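Local coordinates for ER-derived vesicles protein ERV41 (Saccharomyces cerevisiae, PDB 3ZLC) that travels in COPII-coated vesicles as a membrane protein, here its lumenal domain, and supports transport of secretory proteins between endoplasmic reticulum and Golgi, at residues A[196-201]-A[207-212]; A[161-166]-A[236-241]; A[147-152]-A[184-189]; A[44-49]-A[131-136]. All blocks are in the same frame, centred on the assembly; numbering follows the deposited sequence.

Contact 1: A[196-201]-A[207-212]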
loop_
_atom_site.group_PDB
_atom_site.type_symbol
_atom_site.label_atom_id
_atom_site.label_comp_id
_atom_site.label_asym_id
_atom_site.label_seq_id
_atom_site.Cartn_x
_atom_site.Cartn_y
_atom_site.Cartn_z
ATOM N N VAL A 196 -9.435 10.550 -7.106
ATOM C CA VAL A 196 -10.556 11.247 -7.733
ATOM C C VAL A 196 -11.840 10.568 -7.315
ATOM O O VAL A 196 -11.982 9.358 -7.524
ATOM C CB VAL A 196 -10.462 11.160 -9.261
ATOM C CG1 VAL A 196 -11.609 11.950 -9.922
ATOM C CG2 VAL A 196 -9.139 11.684 -9.724
ATOM N N PRO A 197 -12.780 11.330 -6.702
ATOM C CA PRO A 197 -14.057 10.714 -6.339
ATOM C C PRO A 197 -14.914 10.580 -7.589
ATOM O O PRO A 197 -14.875 11.447 -8.466
ATOM C CB PRO A 197 -14.685 11.740 -5.382
ATOM C CG PRO A 197 -14.150 13.080 -5.878
ATOM C CD PRO A 197 -12.713 12.755 -6.309
ATOM N N THR A 198 -15.681 9.502 -7.689
ATOM C CA THR A 198 -16.497 9.313 -8.885
ATOM C C THR A 198 -17.953 9.036 -8.537
ATOM O O THR A 198 -18.262 8.449 -7.501
ATOM C CB THR A 198 -15.964 8.164 -9.734
ATOM O OG1 THR A 198 -15.838 6.991 -8.913
ATOM C CG2 THR A 198 -14.613 8.528 -10.325
ATOM N N LEU A 199 -18.853 9.477 -9.397
ATOM C CA LEU A 199 -20.250 9.131 -9.220
ATOM C C LEU A 199 -20.667 8.259 -10.391
ATOM O O LEU A 199 -20.755 8.732 -11.525
ATOM C CB LEU A 199 -21.124 10.391 -9.117
ATOM C CG LEU A 199 -22.650 10.176 -9.160
ATOM C CD1 LEU A 199 -23.061 8.994 -8.317
ATOM C CD2 LEU A 199 -23.406 11.416 -8.700
ATOM N N PHE A 200 -20.887 6.974 -10.125
ATOM C CA PHE A 200 -21.429 6.089 -11.150
ATOM C C PHE A 200 -22.924 6.047 -10.934
ATOM O O PHE A 200 -23.387 5.471 -9.946
ATOM C CB PHE A 200 -20.880 4.669 -11.012
ATOM C CG PHE A 200 -19.403 4.556 -11.259
ATOM C CD1 PHE A 200 -18.905 4.419 -12.555
ATOM C CD2 PHE A 200 -18.513 4.567 -10.198
ATOM C CE1 PHE A 200 -17.536 4.310 -12.780
ATOM C CE2 PHE A 200 -17.138 4.456 -10.417
ATOM C CZ PHE A 200 -16.653 4.329 -11.713
ATOM N N LYS A 201 -23.689 6.635 -11.850
ATOM C CA LYS A 201 -25.143 6.644 -11.697
ATOM C C LYS A 201 -25.739 5.232 -11.660
ATOM O O LYS A 201 -26.834 5.028 -11.132
ATOM C CB LYS A 201 -25.792 7.503 -12.789
ATOM C CG LYS A 201 -25.607 8.999 -12.569
ATOM C CD LYS A 201 -26.212 9.814 -13.702
ATOM C CE LYS A 201 -26.038 11.307 -13.451
ATOM N NZ LYS A 201 -26.448 12.124 -14.629
ATOM N N VAL A 207 -22.601 5.362 -2.510
ATOM C CA VAL A 207 -21.388 4.552 -2.456
ATOM C C VAL A 207 -20.164 5.445 -2.642
ATOM O O VAL A 207 -20.117 6.263 -3.558
ATOM C CB VAL A 207 -21.421 3.382 -3.487
ATOM C CG1 VAL A 207 -21.522 3.907 -4.893
ATOM C CG2 VAL A 207 -20.209 2.487 -3.338
ATOM N N ASP A 208 -19.179 5.294 -1.760
ATOM C CA ASP A 208 -17.976 6.121 -1.785
ATOM C C ASP A 208 -16.944 5.576 -2.788
ATOM O O ASP A 208 -15.944 4.975 -2.400
ATOM C CB ASP A 208 -17.370 6.203 -0.372
ATOM C CG ASP A 208 -16.251 7.228 -0.267
ATOM O OD1 ASP A 208 -16.024 7.979 -1.243
ATOM O OD2 ASP A 208 -15.591 7.285 0.790
ATOM N N THR A 209 -17.183 5.812 -4.077
ATOM C CA THR A 209 -16.302 5.314 -5.136
ATOM C C THR A 209 -15.215 6.311 -5.503
ATOM O O THR A 209 -15.486 7.502 -5.691
ATOM C CB THR A 209 -17.102 4.957 -6.406
ATOM O OG1 THR A 209 -17.992 6.037 -6.733
ATOM C CG2 THR A 209 -17.917 3.700 -6.166
ATOM N N ASN A 210 -13.986 5.813 -5.606
ATOM C CA ASN A 210 -12.836 6.650 -5.952
ATOM C C ASN A 210 -11.905 5.860 -6.834
ATOM O O ASN A 210 -11.816 4.625 -6.718
ATOM C CB ASN A 210 -12.048 7.051 -4.695
ATOM C CG ASN A 210 -12.892 7.793 -3.689
ATOM O OD1 ASN A 210 -12.924 9.024 -3.681
ATOM N ND2 ASN A 210 -13.578 7.055 -2.826
ATOM N N GLN A 211 -11.190 6.568 -7.697
ATOM C CA GLN A 211 -10.098 5.958 -8.439
ATOM C C GLN A 211 -8.857 6.832 -8.269
ATOM O O GLN A 211 -8.958 8.017 -7.901
ATOM C CB GLN A 211 -10.493 5.826 -9.919
ATOM C CG GLN A 211 -10.843 7.161 -10.617
ATOM C CD GLN A 211 -11.546 6.919 -11.938
ATOM O OE1 GLN A 211 -12.625 6.320 -11.969
ATOM N NE2 GLN A 211 -10.930 7.355 -13.040
ATOM N N TYR A 212 -7.682 6.261 -8.493
ATOM C CA TYR A 212 -6.472 7.061 -8.346
ATOM C C TYR A 212 -5.450 6.784 -9.425
ATOM O O TYR A 212 -5.464 5.714 -10.075
ATOM C CB TYR A 212 -5.849 6.907 -6.946
ATOM C CG TYR A 212 -5.296 5.529 -6.611
ATOM C CD1 TYR A 212 -6.127 4.521 -6.135
ATOM C CD2 TYR A 212 -3.925 5.265 -6.711
ATOM C CE1 TYR A 212 -5.616 3.260 -5.788
ATOM C CE2 TYR A 212 -3.405 4.012 -6.372
ATOM C CZ TYR A 212 -4.244 3.032 -5.905
ATOM O OH TYR A 212 -3.718 1.797 -5.592
HETATM O O HOH W 1 -13.927 5.416 -9.917
HETATM O O HOH W 2 -19.699 8.651 -4.924
HETATM O O HOH W 3 -20.728 5.909 -7.595
#
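The turn end of the β-hairpin of strands 188-200 and 209-219 brings Val-196 against Gln-211. Their hydrogen-bonded pair is closed by Val-196 N to Gln-211 O (2.7 Å, N-H...O 173°) and by Gln-211 N back to Val-196 O (2.9 Å). Next comes the non-hydrogen-bonded pair Pro-197 and Asn-210, where the amide oxygen OD1 lies 3.3 Å from Pro-197 CA and accepts from Arg-127.

The two threonines cross at about a right angle. Thr-198 N gives a nearly straight backbone bond to Thr-209 O (2.8 Å). On the return side Thr-209 OG1, set between its backbone N and carbonyl carbon (chi1 48°), donates a hydrogen bond to Thr-198 O (2.5 Å), from above the carbonyl plane. A water donates to that hydroxyl and accepts from Phe-200 N, bridging the point where the strands part; the edge of the Phe-200 ring, at CD2, lies near the same oxygen. Thr-198 CG2 packs 3.4 Å from Gln-211 OE1, and another water, 2.6 Å from OE1, ties it to Thr-198 OG1. The short strand pieces run at 134° to each other, well off antiparallel, and beyond Thr-198 N a hydroxyl and water stand in for backbone bonds, as fits the fraying, loop-side end of an antiparallel hairpin.

Contact 2: A[161-166]-A[236-241]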
loop_
_atom_site.group_PDB
_atom_site.type_symbol
_atom_site.label_atom_id
_atom_site.label_comp_id
_atom_site.label_asym_id
_atom_site.label_seq_id
_atom_site.Cartn_x
_atom_site.Cartn_y
_atom_site.Cartn_z
ATOM N N PHE A 161 -4.669 -1.807 -2.610
ATOM C CA PHE A 161 -4.537 -0.484 -2.017
ATOM C C PHE A 161 -5.581 0.400 -2.695
ATOM O O PHE A 161 -5.450 0.721 -3.875
ATOM C CB PHE A 161 -3.139 0.098 -2.225
ATOM C CG PHE A 161 -2.905 1.338 -1.428
ATOM C CD1 PHE A 161 -2.698 1.255 -0.057
ATOM C CD2 PHE A 161 -2.928 2.593 -2.033
ATOM C CE1 PHE A 161 -2.499 2.397 0.706
ATOM C CE2 PHE A 161 -2.732 3.736 -1.280
ATOM C CZ PHE A 161 -2.523 3.641 0.092
ATOM N N SER A 162 -6.638 0.749 -1.968
ATOM C CA SER A 162 -7.777 1.444 -2.572
ATOM C C SER A 162 -8.337 2.444 -1.573
ATOM O O SER A 162 -7.997 2.399 -0.372
ATOM C CB SER A 162 -8.866 0.443 -2.988
ATOM O OG SER A 162 -9.392 -0.220 -1.850
ATOM N N PHE A 163 -9.185 3.339 -2.077
ATOM C CA PHE A 163 -9.811 4.398 -1.278
ATOM C C PHE A 163 -11.304 4.268 -1.416
ATOM O O PHE A 163 -11.836 4.258 -2.547
ATOM C CB PHE A 163 -9.417 5.775 -1.824
ATOM C CG PHE A 163 -7.950 6.068 -1.707
ATOM C CD1 PHE A 163 -7.063 5.637 -2.680
ATOM C CD2 PHE A 163 -7.452 6.742 -0.597
ATOM C CE1 PHE A 163 -5.696 5.893 -2.572
ATOM C CE2 PHE A 163 -6.076 7.009 -0.475
ATOM C CZ PHE A 163 -5.205 6.579 -1.466
ATOM N N GLY A 164 -11.994 4.177 -0.282
ATOM C CA GLY A 164 -13.447 4.172 -0.297
ATOM C C GLY A 164 -14.053 2.782 -0.421
ATOM O O GLY A 164 -13.470 1.791 0.038
ATOM N N ASP A 165 -15.243 2.708 -1.011
ATOM C CA ASP A 165 -15.944 1.439 -1.151
ATOM C C ASP A 165 -15.506 0.699 -2.424
ATOM O O ASP A 165 -15.384 1.298 -3.490
ATOM C CB ASP A 165 -17.448 1.700 -1.229
ATOM C CG ASP A 165 -18.004 2.281 0.058
ATOM O OD1 ASP A 165 -17.481 1.935 1.130
ATOM O OD2 ASP A 165 -18.947 3.094 -0.009
ATOM N N PHE A 166 -15.296 -0.604 -2.330
ATOM C CA PHE A 166 -14.923 -1.348 -3.526
ATOM C C PHE A 166 -16.117 -1.337 -4.483
ATOM O O PHE A 166 -17.271 -1.238 -4.052
ATOM C CB PHE A 166 -14.482 -2.771 -3.180
ATOM C CG PHE A 166 -13.245 -3.218 -3.929
ATOM C CD1 PHE A 166 -11.996 -2.658 -3.642
ATOM C CD2 PHE A 166 -13.332 -4.192 -4.923
ATOM C CE1 PHE A 166 -10.852 -3.059 -4.336
ATOM C CE2 PHE A 166 -12.193 -4.613 -5.612
ATOM C CZ PHE A 166 -10.949 -4.037 -5.320
ATOM N N PHE A 236 2.939 5.664 1.423
ATOM C CA PHE A 236 1.863 5.986 0.488
ATOM C C PHE A 236 1.422 7.416 0.746
ATOM O O PHE A 236 0.787 7.693 1.764
ATOM C CB PHE A 236 0.678 5.061 0.724
ATOM C CG PHE A 236 0.986 3.597 0.485
ATOM C CD1 PHE A 236 1.459 2.794 1.513
ATOM C CD2 PHE A 236 0.777 3.020 -0.771
ATOM C CE1 PHE A 236 1.729 1.426 1.303
ATOM C CE2 PHE A 236 1.045 1.659 -0.991
ATOM C CZ PHE A 236 1.522 0.863 0.047
ATOM N N LYS A 237 1.789 8.332 -0.142
ATOM C CA LYS A 237 1.324 9.707 -0.013
ATOM C C LYS A 237 0.030 9.828 -0.788
ATOM O O LYS A 237 -0.121 9.244 -1.875
ATOM C CB LYS A 237 2.359 10.693 -0.552
ATOM C CG LYS A 237 3.697 10.616 0.166
ATOM C CD LYS A 237 4.158 11.991 0.626
ATOM C CE LYS A 237 5.539 11.917 1.272
ATOM N NZ LYS A 237 6.010 13.245 1.770
ATOM N N TYR A 238 -0.934 10.544 -0.224
ATOM C CA TYR A 238 -2.202 10.687 -0.933
ATOM C C TYR A 238 -2.731 12.107 -0.878
ATOM O O TYR A 238 -2.549 12.823 0.107
ATOM C CB TYR A 238 -3.248 9.683 -0.411
ATOM C CG TYR A 238 -3.353 9.639 1.101
ATOM C CD1 TYR A 238 -4.148 10.556 1.778
ATOM C CD2 TYR A 238 -2.668 8.683 1.850
ATOM C CE1 TYR A 238 -4.270 10.527 3.147
ATOM C CE2 TYR A 238 -2.782 8.653 3.250
ATOM C CZ TYR A 238 -3.586 9.580 3.885
ATOM O OH TYR A 238 -3.726 9.598 5.264
ATOM N N ASN A 239 -3.355 12.524 -1.971
ATOM C CA ASN A 239 -4.092 13.776 -1.977
ATOM C C ASN A 239 -5.372 13.571 -2.771
ATOM O O ASN A 239 -5.472 12.634 -3.576
ATOM C CB ASN A 239 -3.269 14.907 -2.581
ATOM C CG ASN A 239 -3.688 16.254 -2.050
ATOM O OD1 ASN A 239 -4.812 16.407 -1.539
ATOM N ND2 ASN A 239 -2.796 17.238 -2.144
ATOM N N PHE A 240 -6.342 14.449 -2.558
ATOM C CA PHE A 240 -7.667 14.263 -3.142
ATOM C C PHE A 240 -7.986 15.418 -4.067
ATOM O O PHE A 240 -7.938 16.581 -3.669
ATOM C CB PHE A 240 -8.708 14.118 -2.020
ATOM C CG PHE A 240 -8.394 12.975 -1.079
ATOM C CD1 PHE A 240 -8.833 11.692 -1.360
ATOM C CD2 PHE A 240 -7.610 13.186 0.061
ATOM C CE1 PHE A 240 -8.521 10.625 -0.507
ATOM C CE2 PHE A 240 -7.286 12.120 0.915
ATOM C CZ PHE A 240 -7.748 10.842 0.629
ATOM N N GLU A 241 -8.287 15.089 -5.318
ATOM C CA GLU A 241 -8.528 16.114 -6.326
ATOM C C GLU A 241 -9.849 16.818 -6.075
ATOM O O GLU A 241 -10.818 16.176 -5.645
ATOM C CB GLU A 241 -8.524 15.473 -7.715
ATOM C CG GLU A 241 -7.217 14.730 -8.003
ATOM C CD GLU A 241 -7.081 14.340 -9.454
ATOM O OE1 GLU A 241 -7.984 14.717 -10.230
ATOM O OE2 GLU A 241 -6.079 13.673 -9.824
#
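Phe-161 and Phe-236 lie ring on ring, in an offset stack with centroids 4.1 Å apart and planes tilted by 18°. Phe-236 CD2 sits over the centre of the Phe-161 ring, 3.4 Å above its plane, while Phe-161 CE1 covers the rim of the other ring. The two side chains slide past each other in opposite directions: Phe-161 CG stands opposite the backbone N (chi1 -170°), which sends its ring across to the facing strand, and CZ comes 3.5 Å from Phe-236 CG. With an alanine in place of Phe-161, the face of Phe-236 would probably lose its stacking partner and a gap would open between the strands.

Toward the other end the fit is slacker. Phe-163 CZ touches Tyr-238 CB at 3.8 Å, and its CD2 reaches CE1 of the partly exposed Phe-240 at 4.0 Å, where the rings stand nearly perpendicular. No polar bond joins the two segments; they meet through side chains, their strand axes 10.9 Å apart at the closest. The strands belong to different sheets packed face to face. Ile-22 of strand 19-28 touches both Phe-161 and Tyr-238, Tyr-191 lies against Phe-236, and Tyr-212 meets Phe-163 edge-to-face, so strands 188-200 and 209-219 border the same layer.

Contact 3: A[147-152]-A[184-189]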
loop_
_atom_site.group_PDB
_atom_site.type_symbol
_atom_site.label_atom_id
_atom_site.label_comp_id
_atom_site.label_asym_id
_atom_site.label_seq_id
_atom_site.Cartn_x
_atom_site.Cartn_y
_atom_site.Cartn_z
ATOM N N ALA A 147 15.435 -1.811 14.921
ATOM C CA ALA A 147 15.538 -3.143 14.306
ATOM C C ALA A 147 16.899 -3.371 13.655
ATOM O O ALA A 147 17.382 -2.500 12.916
ATOM C CB ALA A 147 14.443 -3.341 13.279
ATOM N N PRO A 148 17.518 -4.543 13.921
ATOM C CA PRO A 148 18.804 -4.861 13.290
ATOM C C PRO A 148 18.583 -4.840 11.786
ATOM O O PRO A 148 17.623 -5.466 11.320
ATOM C CB PRO A 148 19.092 -6.296 13.758
ATOM C CG PRO A 148 18.182 -6.538 14.921
ATOM C CD PRO A 148 16.969 -5.691 14.665
ATOM N N LEU A 149 19.419 -4.109 11.054
ATOM C CA LEU A 149 19.222 -3.937 9.617
ATOM C C LEU A 149 19.034 -5.284 8.921
ATOM O O LEU A 149 18.201 -5.414 8.026
ATOM C CB LEU A 149 20.390 -3.153 9.009
ATOM C CG LEU A 149 20.526 -1.721 9.532
ATOM C CD1 LEU A 149 21.690 -0.976 8.889
ATOM C CD2 LEU A 149 19.222 -0.971 9.320
ATOM N N GLU A 150 19.799 -6.279 9.373
ATOM C CA GLU A 150 19.736 -7.653 8.873
ATOM C C GLU A 150 18.295 -8.150 8.749
ATOM O O GLU A 150 17.927 -8.810 7.772
ATOM C CB GLU A 150 20.531 -8.550 9.825
ATOM C CG GLU A 150 20.575 -10.028 9.465
ATOM C CD GLU A 150 21.411 -10.842 10.455
ATOM O OE1 GLU A 150 22.080 -10.231 11.320
ATOM O OE2 GLU A 150 21.398 -12.093 10.367
ATOM N N GLU A 151 17.475 -7.777 9.729
ATOM C CA GLU A 151 16.092 -8.230 9.821
ATOM C C GLU A 151 15.144 -7.468 8.930
ATOM O O GLU A 151 14.045 -7.955 8.644
ATOM C CB GLU A 151 15.596 -8.099 11.263
ATOM C CG GLU A 151 16.436 -8.875 12.239
ATOM C CD GLU A 151 16.781 -10.239 11.690
ATOM O OE1 GLU A 151 15.846 -10.967 11.286
ATOM O OE2 GLU A 151 17.986 -10.579 11.648
ATOM N N LEU A 152 15.561 -6.272 8.514
ATOM C CA LEU A 152 14.697 -5.345 7.784
ATOM C C LEU A 152 14.810 -5.530 6.284
ATOM O O LEU A 152 15.897 -5.421 5.721
ATOM C CB LEU A 152 15.070 -3.899 8.091
ATOM C CG LEU A 152 14.809 -3.331 9.472
ATOM C CD1 LEU A 152 14.879 -1.820 9.385
ATOM C CD2 LEU A 152 13.447 -3.782 9.946
ATOM N N GLU A 184 19.096 -4.729 -2.461
ATOM C CA GLU A 184 18.781 -3.502 -1.736
ATOM C C GLU A 184 17.575 -3.677 -0.811
ATOM O O GLU A 184 16.508 -3.123 -1.080
ATOM C CB GLU A 184 18.526 -2.341 -2.715
ATOM C CG GLU A 184 19.685 -2.028 -3.682
ATOM C CD GLU A 184 20.933 -1.522 -2.978
ATOM O OE1 GLU A 184 20.818 -0.996 -1.850
ATOM O OE2 GLU A 184 22.035 -1.649 -3.555
ATOM N N PRO A 185 17.747 -4.439 0.291
ATOM C CA PRO A 185 16.641 -4.673 1.235
ATOM C C PRO A 185 16.129 -3.405 1.916
ATOM O O PRO A 185 14.945 -3.347 2.256
ATOM C CB PRO A 185 17.268 -5.599 2.301
ATOM C CG PRO A 185 18.768 -5.418 2.165
ATOM C CD PRO A 185 18.978 -5.151 0.688
ATOM N N LEU A 186 17.005 -2.424 2.140
ATOM C CA LEU A 186 16.621 -1.220 2.886
ATOM C C LEU A 186 16.179 -0.069 1.982
ATOM O O LEU A 186 16.229 1.109 2.362
ATOM C CB LEU A 186 17.764 -0.779 3.781
ATOM C CG LEU A 186 18.081 -1.822 4.855
ATOM C CD1 LEU A 186 19.363 -1.491 5.611
ATOM C CD2 LEU A 186 16.904 -1.871 5.789
ATOM N N THR A 187 15.753 -0.418 0.777
ATOM C CA THR A 187 15.210 0.565 -0.147
ATOM C C THR A 187 13.931 1.178 0.419
ATOM O O THR A 187 13.104 0.485 1.016
ATOM C CB THR A 187 14.970 -0.074 -1.516
ATOM O OG1 THR A 187 16.245 -0.408 -2.077
ATOM C CG2 THR A 187 14.227 0.884 -2.466
ATOM N N THR A 188 13.796 2.489 0.247
ATOM C CA THR A 188 12.580 3.206 0.614
ATOM C C THR A 188 11.717 3.381 -0.630
ATOM O O THR A 188 12.189 3.884 -1.657
ATOM C CB THR A 188 12.931 4.589 1.164
ATOM O OG1 THR A 188 13.481 4.440 2.479
ATOM C CG2 THR A 188 11.688 5.478 1.223
ATOM N N TYR A 189 10.459 2.969 -0.535
ATOM C CA TYR A 189 9.532 3.097 -1.639
ATOM C C TYR A 189 8.466 4.133 -1.294
ATOM O O TYR A 189 7.860 4.082 -0.214
ATOM C CB TYR A 189 8.866 1.737 -1.913
ATOM C CG TYR A 189 9.849 0.622 -2.244
ATOM C CD1 TYR A 189 10.416 -0.157 -1.243
ATOM C CD2 TYR A 189 10.191 0.341 -3.568
ATOM C CE1 TYR A 189 11.303 -1.182 -1.549
ATOM C CE2 TYR A 189 11.071 -0.677 -3.884
ATOM C CZ TYR A 189 11.622 -1.434 -2.867
ATOM O OH TYR A 189 12.507 -2.445 -3.177
#
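Leu-186 crosses both Leu-149 and Leu-152 at about a right angle and gives one methyl to each. From CB the chain sets out with CG opposite the carbonyl carbon (chi1 -64°), and neither CB nor CG comes within 4.2 Å of the other segment: they act as a stem, and the touching is left to the tip. Beyond CG the branches part. CD1 goes to Leu-149, 3.7 Å from its CD2 and 3.9 Å from its CB; CD2 goes to Leu-152, 3.6 Å from CB and 3.7 Å from the carbonyl O.

The leucine rides on a type I β-turn from Glu-184 to Thr-187 that leads into strand 188-200, while its partners belong to the 3-10 turn at 149-151 and the residue after it. Thr-187 OG1 donates to Glu-184 O at 2.9 Å, a side-chain bond across that turn, whose own backbone bond is weak. With an alanine at Leu-186, the methyls of Leu-149 and the CB of Leu-152 would probably lose their apolar neighbour and a gap would be likely to open between the two loops.

Beside the leucine, Pro-185 CB rests 3.7 Å from Leu-152 O, and the Pro-185 backbone is hydrogen-bonded to Phe-154. Leu-186 also touches Tyr-221 of the short helix 221-224, while Leu-152 is buried against Ala-136 at the end of strand 130-136.

Contact 4: A[44-49]-A[131-136]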
loop_
_atom_site.group_PDB
_atom_site.type_symbol
_atom_site.label_atom_id
_atom_site.label_comp_id
_atom_site.label_asym_id
_atom_site.label_seq_id
_atom_site.Cartn_x
_atom_site.Cartn_y
_atom_site.Cartn_z
ATOM N N MET A 44 -3.160 16.646 11.513
ATOM C CA MET A 44 -2.611 15.977 12.692
ATOM C C MET A 44 -1.169 15.479 12.600
ATOM O O MET A 44 -0.632 15.224 11.515
ATOM C CB MET A 44 -3.529 14.836 13.167
ATOM C CG MET A 44 -4.098 13.960 12.065
ATOM S SD MET A 44 -4.450 12.278 12.613
ATOM C CE MET A 44 -3.031 11.440 11.913
ATOM N N ASP A 45 -0.560 15.353 13.775
ATOM C CA ASP A 45 0.734 14.717 13.940
ATOM C C ASP A 45 0.562 13.215 13.733
ATOM O O ASP A 45 -0.566 12.720 13.673
ATOM C CB ASP A 45 1.249 14.990 15.353
ATOM C CG ASP A 45 2.761 15.010 15.431
ATOM O OD1 ASP A 45 3.389 15.704 14.597
ATOM O OD2 ASP A 45 3.315 14.328 16.320
ATOM N N ARG A 46 1.676 12.495 13.621
ATOM C CA ARG A 46 1.643 11.040 13.445
ATOM C C ARG A 46 0.738 10.319 14.435
ATOM O O ARG A 46 0.873 10.473 15.653
ATOM C CB ARG A 46 3.046 10.448 13.538
ATOM C CG ARG A 46 3.966 10.918 12.441
ATOM C CD ARG A 46 4.751 9.769 11.830
ATOM N NE ARG A 46 6.160 10.124 11.677
ATOM C CZ ARG A 46 6.616 11.022 10.805
ATOM N NH1 ARG A 46 5.779 11.662 10.001
ATOM N NH2 ARG A 46 7.914 11.283 10.738
ATOM N N LYS A 47 -0.193 9.542 13.890
ATOM C CA LYS A 47 -1.042 8.658 14.676
ATOM C C LYS A 47 -0.684 7.207 14.364
ATOM O O LYS A 47 -0.749 6.773 13.202
ATOM C CB LYS A 47 -2.521 8.907 14.364
ATOM C CG LYS A 47 -3.479 7.916 15.019
ATOM C CD LYS A 47 -4.937 8.331 14.826
ATOM C CE LYS A 47 -5.402 8.173 13.378
ATOM N NZ LYS A 47 -6.774 8.730 13.162
ATOM N N LEU A 48 -0.302 6.466 15.399
ATOM C CA LEU A 48 -0.020 5.035 15.262
ATOM C C LEU A 48 -1.272 4.262 14.867
ATOM O O LEU A 48 -2.314 4.359 15.521
ATOM C CB LEU A 48 0.549 4.465 16.562
ATOM C CG LEU A 48 2.071 4.353 16.665
ATOM C CD1 LEU A 48 2.481 3.889 18.058
ATOM C CD2 LEU A 48 2.606 3.400 15.624
ATOM N N VAL A 49 -1.182 3.510 13.778
ATOM C CA VAL A 49 -2.275 2.638 13.397
ATOM C C VAL A 49 -2.025 1.296 14.065
ATOM O O VAL A 49 -1.090 0.569 13.720
ATOM C CB VAL A 49 -2.366 2.449 11.879
ATOM C CG1 VAL A 49 -3.388 1.372 11.567
ATOM C CG2 VAL A 49 -2.742 3.748 11.216
ATOM N N GLU A 131 -0.423 10.903 4.580
ATOM C CA GLU A 131 0.538 9.867 4.224
ATOM C C GLU A 131 0.400 8.667 5.170
ATOM O O GLU A 131 0.225 8.838 6.374
ATOM C CB GLU A 131 1.948 10.485 4.256
ATOM C CG GLU A 131 3.113 9.521 4.330
ATOM C CD GLU A 131 4.438 10.260 4.437
ATOM O OE1 GLU A 131 4.431 11.510 4.451
ATOM O OE2 GLU A 131 5.488 9.599 4.504
ATOM N N LEU A 132 0.429 7.462 4.603
ATOM C CA LEU A 132 0.459 6.228 5.389
ATOM C C LEU A 132 1.875 5.662 5.305
ATOM O O LEU A 132 2.404 5.500 4.202
ATOM C CB LEU A 132 -0.510 5.222 4.783
ATOM C CG LEU A 132 -0.498 3.817 5.368
ATOM C CD1 LEU A 132 -1.082 3.844 6.752
ATOM C CD2 LEU A 132 -1.303 2.901 4.472
ATOM N N GLN A 133 2.477 5.358 6.457
ATOM C CA GLN A 133 3.885 4.964 6.534
ATOM C C GLN A 133 4.047 3.584 7.171
ATOM O O GLN A 133 3.548 3.335 8.277
ATOM C CB GLN A 133 4.681 5.994 7.372
ATOM C CG GLN A 133 4.485 7.462 6.947
ATOM C CD GLN A 133 5.297 8.430 7.794
ATOM O OE1 GLN A 133 5.550 8.170 8.967
ATOM N NE2 GLN A 133 5.719 9.541 7.197
ATOM N N ILE A 134 4.760 2.697 6.476
ATOM C CA ILE A 134 5.182 1.420 7.055
ATOM C C ILE A 134 6.711 1.433 7.228
ATOM O O ILE A 134 7.436 1.396 6.233
ATOM C CB ILE A 134 4.814 0.259 6.118
ATOM C CG1 ILE A 134 3.308 0.269 5.814
ATOM C CG2 ILE A 134 5.249 -1.077 6.708
ATOM C CD1 ILE A 134 2.891 -0.779 4.786
ATOM N N THR A 135 7.190 1.492 8.470
ATOM C CA THR A 135 8.622 1.547 8.755
ATOM C C THR A 135 9.016 0.609 9.898
ATOM O O THR A 135 8.168 -0.098 10.472
ATOM C CB THR A 135 9.098 2.984 9.125
ATOM O OG1 THR A 135 8.523 3.365 10.379
ATOM C CG2 THR A 135 8.702 3.995 8.066
ATOM N N ALA A 136 10.309 0.593 10.224
ATOM C CA ALA A 136 10.785 -0.196 11.364
ATOM C C ALA A 136 10.446 0.520 12.664
ATOM O O ALA A 136 10.428 1.753 12.693
ATOM C CB ALA A 136 12.269 -0.413 11.274
#
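Strand 35-41 runs between the two backbones and holds them apart, the nearest CA atoms, of Arg-46 and Glu-131, being 9.4 Å from one another, so that Arg-46 and Gln-133 meet only through their side chains. Lys-47 is hydrogen-bonded through the backbone to Val-39 of that strand, and Gln-133 to Asn-38.

Arg-46 leaves its backbone bent at chi2 (-134°) and chi3, and its guanidinium arrives across the end of the Gln-133 amide, the planes 52° apart. The amide oxygen OE1 lies over one face of the guanidinium, 3.2 Å above its plane and toward the rim; it is 3.4 Å from both Arg-46 CD and NE. The NE angle is too poor for a hydrogen bond, so this is contact over a face.

The other end of the amide is gripped: Gln-133 NE2 donates to Glu-131 OE2 at 2.7 Å, meeting the carboxylate from above its plane, and this probably fixes the amide's rotation. Arg-46 NH1 stays 5.7 Å from Glu-131 OE1, which has long, weak ion pairs with Arg-40 and Lys-237; Arg-40 also brings a like charge close to NH1. A side chain from the loop leading into short strand 47-48 thus reaches over strand 35-41 to strand 130-136, a cross-strand contact between non-adjacent strands of an antiparallel β-sheet.

In the fold
From the N terminus, contact 4 comes first: it closes a long loop between residues 44-49 and 131-136, before any other contact opens. Contact 3 then opens at 147-152 and contact 2 at 161-166; contact 3 closes at 184-189 while contact 2 is still open, so the two cross. The local hairpin of contact 1 is nested inside the loop that contact 2 finally closes at 236-241. Contacts 1, 3 and 4 all involve the larger sheet, and contact 2 joins that sheet to the smaller one. Contacts 1 and 2 touch, Tyr-212 OH meeting Phe-161 O, while contacts 1 and 3 lie on opposite sides of the chain's centre, their centres about 36 Å apart.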